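Local coordinates for protein ethyl acetate hydrolase (Pseudomonas veronii, PDB 5EFZ) that hydrolyses ethyl acetate to ethanol and acetate, an esterase step in the breakdown of short-chain methyl ketones such as 2-butanone, at residues Y206-S209 with S210-A213; I190-E193 with A194-D198; T133-T136 with E137-I141. All blocks are in the same frame, centred on the assembly; numbering follows the deposited sequence.

Interaction 1: residues Y206-S209 with S210-A213; sequences YRSS and SAVA
The guanidinium group of R207 carries the methyl group of A211 over one face, with A211 CB 3.7 Å from R207 CZ and close to the centre of the plane. The ring of Y206 is met obliquely by V212, whose CG2 lies 3.7 Å from Y206 CG; the same methyl touches Y206 CB at 3.6 Å, and the two side chains cross at about a right angle. R207 reaches its place because CG sits between the backbone N and carbonyl carbon (chi1 67°) and the chain then runs extended as far as NE, bringing the flat end back over the turn. Beneath it the backbone winds into a short 3-10 turn that leads into helix 213-227, with V212 at the N-cap position. A211 N donates to S208 O at 3.1 Å and V212 N to S209 O at 3.0 Å. The hydroxyl of S208 adds a weak bond, S208 OG to A211 N at 3.5 Å. At the far end of the Y206 ring, OH hydrogen-bonds D262 OD1 and N264 N, while Y206 and V212 both pack on P263, tying the turn to the start of helix 263-274. R207 NH1 binds a glycerol, probably from the crystallisation liquor.

Interaction 2: residues I190-E193 with A194-D198; sequences ILIE and AITTD. With EDO (1,2-ethanediol), chain J.
I190 O accepts from A194 N, I192 O from T196 N (2.9 Å, N-H...O angle 161°) and E193 O from T197 N, so regular i to i+4 bonds carry helix 182-196 to its last turn. E193 O is gripped twice, because T197 OG1 also donates to it at 2.6 Å. That hydroxyl sits between the backbone N and carbonyl carbon of T197 (chi1 58°), which folds it back against the preceding turn. One residue earlier, I192 CG2 and T196 CG2 meet at 3.8 Å as the two branched side chains cross obliquely. An ethanediol, probably from the crystallisation liquor, lies beside T196 and D198, its O1 2.6 Å from both T196 O and D198 O. E193 extends its carboxylate to a salt bridge with K221 of the second subunit; I190 packs on L222 and T197 on R218, both of the second subunit. The L191 side chain is about 9 Å from that of H334, the inferred active-site histidine. Within its own chain, L191 and A194 lie on helix 213-227, L191 also on W273, and I192 on L267, A270 and Q274, so the helix packs against both helices 213-227 and 263-274.

Interaction 3: residues T133-T136 with E137-I141; sequences TLLT and EYFGI
Helix 124-139, which links strands 92-96 and 146-150 of the alpha/beta-hydrolase sheet, ends here in a widened pi-type turn where T133-T136 meets E137-I141. E137 N still bonds T133 O in the regular way, but L134 O takes both Y138 N (3.0 Å) and F139 N (3.3 Å), the second nearly along the C=O axis. G140 then leaves the helix with phi 76°, and I141 N turns back to L135 O at 2.9 Å. On the inner side, L134 has CG opposite its own backbone nitrogen (chi1 172°) and lies beside F139, with L134 CG 3.8 Å from F139 CE2. L134 CD1 is 4.1 Å from Y138 CB. Y138 CD2 stands over the centre of one face of the F139 ring. An alanine at L134 would be likely to open a gap beside F139 CE2 and against I28, L46, V48 and V96 of the sheet, leaving the phenyl ring freer to turn. L135 CD2 reaches I141 CD1 at 3.9 Å, and both residues pack on I94. The doubled and backward-reaching bonds thus satisfy the carbonyls of L134 and L135 where the helix stops, while K58 NZ, bonded to F139 O, would probably offset the negative end of the helix dipole.

How the interactions relate
Along the chain interaction 3 comes first, then interaction 2, then interaction 1. Interactions 1 and 2 belong to the helical insertion between strands 170-174 and 296-300, which corresponds to the cap region of many alpha/beta hydrolases and probably covers the active-site end of the sheet. Their centres are 14 Å apart and they touch, V212 CG1 to D198 OD2 at 3.5 Å; D198 OD2 also bonds G215 N, joining the segment just after helix 182-196 to the start of helix 213-227. Interaction 2 also lies at the homodimer interface. Interaction 3, about 38 Å from each centre to centre, instead packs on the sheet's flank, across the chain's centre from interaction 2.

Interaction 1: residues Y206-S209 with S210-A213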
loop_
_atom_site.group_PDB
_atom_site.type_symbol
_atom_site.label_atom_id
_atom_site.label_comp_id
_atom_site.label_asym_id
_atom_site.label_seq_id
_atom_site.Cartn_x
_atom_site.Cartn_y
_atom_site.Cartn_z
ATOM N N TYR A 206 5.378 1.750 28.603
ATOM C CA TYR A 206 3.927 1.825 28.777
ATOM C C TYR A 206 3.445 0.943 29.910
ATOM O O TYR A 206 4.038 -0.111 30.182
ATOM C CB TYR A 206 3.233 1.432 27.472
ATOM C CG TYR A 206 3.807 0.165 26.855
ATOM C CD1 TYR A 206 3.347 -1.098 27.244
ATOM C CD2 TYR A 206 4.783 0.233 25.889
ATOM C CE1 TYR A 206 3.868 -2.259 26.676
ATOM C CE2 TYR A 206 5.303 -0.916 25.311
ATOM C CZ TYR A 206 4.853 -2.149 25.724
ATOM O OH TYR A 206 5.353 -3.290 25.122
ATOM N N ARG A 207 2.363 1.368 30.573
ATOM C CA ARG A 207 1.865 0.638 31.733
ATOM C C ARG A 207 1.336 -0.719 31.296
ATOM O O ARG A 207 1.580 -1.721 31.953
ATOM C CB ARG A 207 0.782 1.439 32.479
ATOM C CG ARG A 207 -0.530 1.644 31.731
ATOM C CD ARG A 207 -1.664 2.094 32.679
ATOM N NE ARG A 207 -2.929 2.129 31.950
ATOM C CZ ARG A 207 -3.313 3.151 31.194
ATOM N NH1 ARG A 207 -2.530 4.218 31.087
ATOM N NH2 ARG A 207 -4.465 3.109 30.539
ATOM N N SER A 208 0.639 -0.757 30.172
ATOM C CA SER A 208 0.127 -2.015 29.661
ATOM C C SER A 208 -0.064 -1.908 28.166
ATOM O O SER A 208 -0.087 -0.801 27.616
ATOM C CB SER A 208 -1.191 -2.389 30.344
ATOM O OG SER A 208 -2.282 -1.706 29.750
ATOM N N SER A 209 -0.179 -3.070 27.508
ATOM C CA SER A 209 -0.524 -3.179 26.085
ATOM C C SER A 209 -1.673 -2.274 25.753
ATOM O O SER A 209 -1.637 -1.499 24.796
ATOM C CB SER A 209 -0.923 -4.629 25.706
ATOM O OG SER A 209 -1.881 -4.661 24.626
ATOM N N SER A 210 -2.712 -2.420 26.559
ATOM C CA SER A 210 -3.981 -1.735 26.359
ATOM C C SER A 210 -3.860 -0.200 26.302
ATOM O O SER A 210 -4.649 0.470 25.633
ATOM C CB SER A 210 -4.938 -2.139 27.481
ATOM O OG SER A 210 -6.166 -1.454 27.358
ATOM N N ALA A 211 -2.866 0.346 27.000
ATOM C CA ALA A 211 -2.655 1.792 27.051
ATOM C C ALA A 211 -2.275 2.323 25.679
ATOM O O ALA A 211 -2.533 3.485 25.361
ATOM C CB ALA A 211 -1.589 2.133 28.052
ATOM N N VAL A 212 -1.664 1.459 24.870
ATOM C CA VAL A 212 -1.163 1.830 23.554
ATOM C C VAL A 212 -2.162 1.420 22.456
ATOM O O VAL A 212 -1.781 1.194 21.319
ATOM C CB VAL A 212 0.236 1.163 23.258
ATOM C CG1 VAL A 212 0.950 1.842 22.100
ATOM C CG2 VAL A 212 1.131 1.229 24.498
ATOM N N ALA A 213 -3.442 1.345 22.806
ATOM C CA ALA A 213 -4.463 0.919 21.856
ATOM C C ALA A 213 -4.533 1.800 20.595
ATOM O O ALA A 213 -4.787 1.288 19.498
ATOM C CB ALA A 213 -5.825 0.874 22.551
#

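Interaction 2: residues I190-E193 with A194-D198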
loop_
_atom_site.group_PDB
_atom_site.type_symbol
_atom_site.label_atom_id
_atom_site.label_comp_id
_atom_site.label_asym_id
_atom_site.label_seq_id
_atom_site.Cartn_x
_atom_site.Cartn_y
_atom_site.Cartn_z
ATOM N N ILE A 190 6.902 2.671 8.585
ATOM C CA ILE A 190 5.625 3.350 8.808
ATOM C C ILE A 190 4.806 2.593 9.835
ATOM O O ILE A 190 4.146 3.198 10.676
ATOM C CB ILE A 190 4.847 3.497 7.465
ATOM C CG1 ILE A 190 5.617 4.535 6.601
ATOM C CG2 ILE A 190 3.353 3.911 7.722
ATOM C CD1 ILE A 190 5.144 4.614 5.109
ATOM N N LEU A 191 4.853 1.261 9.772
ATOM C CA LEU A 191 4.175 0.423 10.793
ATOM C C LEU A 191 4.725 0.663 12.186
ATOM O O LEU A 191 3.978 0.664 13.178
ATOM C CB LEU A 191 4.316 -1.053 10.473
ATOM C CG LEU A 191 3.471 -1.655 9.357
ATOM C CD1 LEU A 191 3.949 -3.119 9.145
ATOM C CD2 LEU A 191 1.963 -1.597 9.713
ATOM N N ILE A 192 6.045 0.763 12.270
ATOM C CA ILE A 192 6.703 1.043 13.557
ATOM C C ILE A 192 6.264 2.408 14.089
ATOM O O ILE A 192 5.934 2.560 15.280
ATOM C CB ILE A 192 8.239 1.004 13.421
ATOM C CG1 ILE A 192 8.706 -0.466 13.227
ATOM C CG2 ILE A 192 8.930 1.645 14.649
ATOM C CD1 ILE A 192 10.188 -0.613 12.722
ATOM N N GLU A 193 6.252 3.406 13.216
ATOM C CA GLU A 193 5.929 4.756 13.692
ATOM C C GLU A 193 4.470 4.857 14.140
ATOM O O GLU A 193 4.140 5.686 14.989
ATOM C CB GLU A 193 6.268 5.788 12.617
ATOM C CG GLU A 193 7.793 5.927 12.496
ATOM C CD GLU A 193 8.270 6.792 11.352
ATOM O OE1 GLU A 193 7.455 7.145 10.463
ATOM O OE2 GLU A 193 9.494 7.105 11.346
ATOM N N ALA A 194 3.598 4.030 13.580
ATOM C CA ALA A 194 2.201 4.034 14.024
ATOM C C ALA A 194 2.135 3.761 15.535
ATOM O O ALA A 194 1.327 4.336 16.273
ATOM C CB ALA A 194 1.409 2.988 13.265
ATOM N N ILE A 195 3.012 2.873 15.986
ATOM C CA ILE A 195 3.102 2.547 17.386
ATOM C C ILE A 195 3.909 3.580 18.154
ATOM O O ILE A 195 3.447 4.070 19.183
ATOM C CB ILE A 195 3.734 1.180 17.581
ATOM C CG1 ILE A 195 2.746 0.114 17.090
ATOM C CG2 ILE A 195 4.094 0.962 19.048
ATOM C CD1 ILE A 195 3.370 -1.288 17.041
ATOM N N THR A 196 5.104 3.928 17.669
ATOM C CA THR A 196 6.006 4.733 18.509
ATOM C C THR A 196 5.566 6.183 18.627
ATOM O O THR A 196 5.936 6.876 19.600
ATOM C CB THR A 196 7.463 4.710 18.008
ATOM O OG1 THR A 196 7.540 5.333 16.725
ATOM C CG2 THR A 196 8.017 3.264 17.925
ATOM N N THR A 197 4.749 6.656 17.690
ATOM C CA THR A 197 4.254 8.035 17.819
ATOM C C THR A 197 3.045 8.200 18.766
ATOM O O THR A 197 2.601 9.318 19.024
ATOM C CB THR A 197 3.857 8.616 16.461
ATOM O OG1 THR A 197 2.849 7.785 15.873
ATOM C CG2 THR A 197 5.071 8.675 15.545
ATOM N N ASP A 198 2.488 7.095 19.244
ATOM C CA ASP A 198 1.454 7.148 20.274
ATOM C C ASP A 198 2.110 7.627 21.566
ATOM O O ASP A 198 3.036 6.972 22.055
ATOM C CB ASP A 198 0.840 5.748 20.442
ATOM C CG ASP A 198 -0.356 5.726 21.387
ATOM O OD1 ASP A 198 -0.590 6.720 22.096
ATOM O OD2 ASP A 198 -1.051 4.685 21.417
HETATM C C1 EDO J . 6.132 8.747 22.693
HETATM O O1 EDO J . 5.271 8.164 21.709
HETATM C C2 EDO J . 6.889 7.660 23.437
HETATM O O2 EDO J . 8.165 7.495 22.811
#

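Interaction 3: residues T133-T136 with E137-I141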
loop_
_atom_site.group_PDB
_atom_site.type_symbol
_atom_site.label_atom_id
_atom_site.label_comp_id
_atom_site.label_asym_id
_atom_site.label_seq_id
_atom_site.Cartn_x
_atom_site.Cartn_y
_atom_site.Cartn_z
ATOM N N THR A 133 20.868 -24.800 16.855
ATOM C CA THR A 133 21.360 -25.356 18.126
ATOM C C THR A 133 20.289 -26.241 18.750
ATOM O O THR A 133 20.577 -27.314 19.272
ATOM C CB THR A 133 21.761 -24.235 19.125
ATOM O OG1 THR A 133 22.927 -23.585 18.616
ATOM C CG2 THR A 133 22.073 -24.827 20.516
ATOM N N LEU A 134 19.044 -25.778 18.670
ATOM C CA LEU A 134 17.911 -26.538 19.173
ATOM C C LEU A 134 17.838 -27.907 18.498
ATOM O O LEU A 134 17.731 -28.946 19.156
ATOM C CB LEU A 134 16.615 -25.759 18.915
ATOM C CG LEU A 134 15.330 -26.532 19.233
ATOM C CD1 LEU A 134 15.120 -26.661 20.729
ATOM C CD2 LEU A 134 14.141 -25.837 18.547
ATOM N N LEU A 135 17.901 -27.904 17.175
ATOM C CA LEU A 135 17.721 -29.162 16.435
ATOM C C LEU A 135 18.851 -30.142 16.699
ATOM O O LEU A 135 18.610 -31.318 16.958
ATOM C CB LEU A 135 17.599 -28.872 14.934
ATOM C CG LEU A 135 16.299 -28.132 14.545
ATOM C CD1 LEU A 135 16.418 -27.616 13.109
ATOM C CD2 LEU A 135 15.073 -29.042 14.668
ATOM N N THR A 136 20.092 -29.680 16.638
ATOM C CA THR A 136 21.209 -30.631 16.785
ATOM C C THR A 136 21.429 -31.059 18.229
ATOM O O THR A 136 21.643 -32.229 18.500
ATOM C CB THR A 136 22.516 -30.046 16.246
ATOM O OG1 THR A 136 22.773 -28.796 16.903
ATOM C CG2 THR A 136 22.402 -29.816 14.726
ATOM N N GLU A 137 21.375 -30.109 19.164
ATOM C CA GLU A 137 21.747 -30.386 20.540
ATOM C C GLU A 137 20.596 -30.914 21.386
ATOM O O GLU A 137 20.814 -31.706 22.282
ATOM C CB GLU A 137 22.327 -29.132 21.199
ATOM C CG GLU A 137 23.558 -28.604 20.477
ATOM C CD GLU A 137 24.583 -29.699 20.214
ATOM O OE1 GLU A 137 25.187 -30.187 21.192
ATOM O OE2 GLU A 137 24.780 -30.078 19.033
ATOM N N TYR A 138 19.374 -30.497 21.109
ATOM C CA TYR A 138 18.235 -30.967 21.906
ATOM C C TYR A 138 17.546 -32.148 21.251
ATOM O O TYR A 138 17.292 -33.149 21.904
ATOM C CB TYR A 138 17.228 -29.825 22.160
ATOM C CG TYR A 138 16.021 -30.280 22.970
ATOM C CD1 TYR A 138 16.076 -30.364 24.366
ATOM C CD2 TYR A 138 14.843 -30.662 22.340
ATOM C CE1 TYR A 138 14.978 -30.799 25.106
ATOM C CE2 TYR A 138 13.747 -31.097 23.065
ATOM C CZ TYR A 138 13.817 -31.162 24.445
ATOM O OH TYR A 138 12.716 -31.591 25.150
ATOM N N PHE A 139 17.280 -32.075 19.950
ATOM C CA PHE A 139 16.587 -33.177 19.289
ATOM C C PHE A 139 17.512 -34.232 18.656
ATOM O O PHE A 139 17.055 -35.336 18.347
ATOM C CB PHE A 139 15.666 -32.642 18.194
ATOM C CG PHE A 139 14.471 -31.880 18.696
ATOM C CD1 PHE A 139 13.375 -32.539 19.217
ATOM C CD2 PHE A 139 14.442 -30.495 18.609
ATOM C CE1 PHE A 139 12.272 -31.841 19.669
ATOM C CE2 PHE A 139 13.339 -29.774 19.058
ATOM C CZ PHE A 139 12.253 -30.439 19.602
ATOM N N GLY A 140 18.786 -33.901 18.427
ATOM C CA GLY A 140 19.704 -34.847 17.802
ATOM C C GLY A 140 19.456 -34.956 16.306
ATOM O O GLY A 140 19.853 -35.926 15.643
ATOM N N ILE A 141 18.817 -33.937 15.756
ATOM C CA ILE A 141 18.501 -33.900 14.322
ATOM C C ILE A 141 19.684 -33.300 13.545
ATOM O O ILE A 141 20.229 -32.262 13.939
ATOM C CB ILE A 141 17.211 -33.092 14.083
ATOM C CG1 ILE A 141 16.012 -33.855 14.653
ATOM C CG2 ILE A 141 16.996 -32.769 12.585
ATOM C CD1 ILE A 141 14.752 -32.972 14.767
#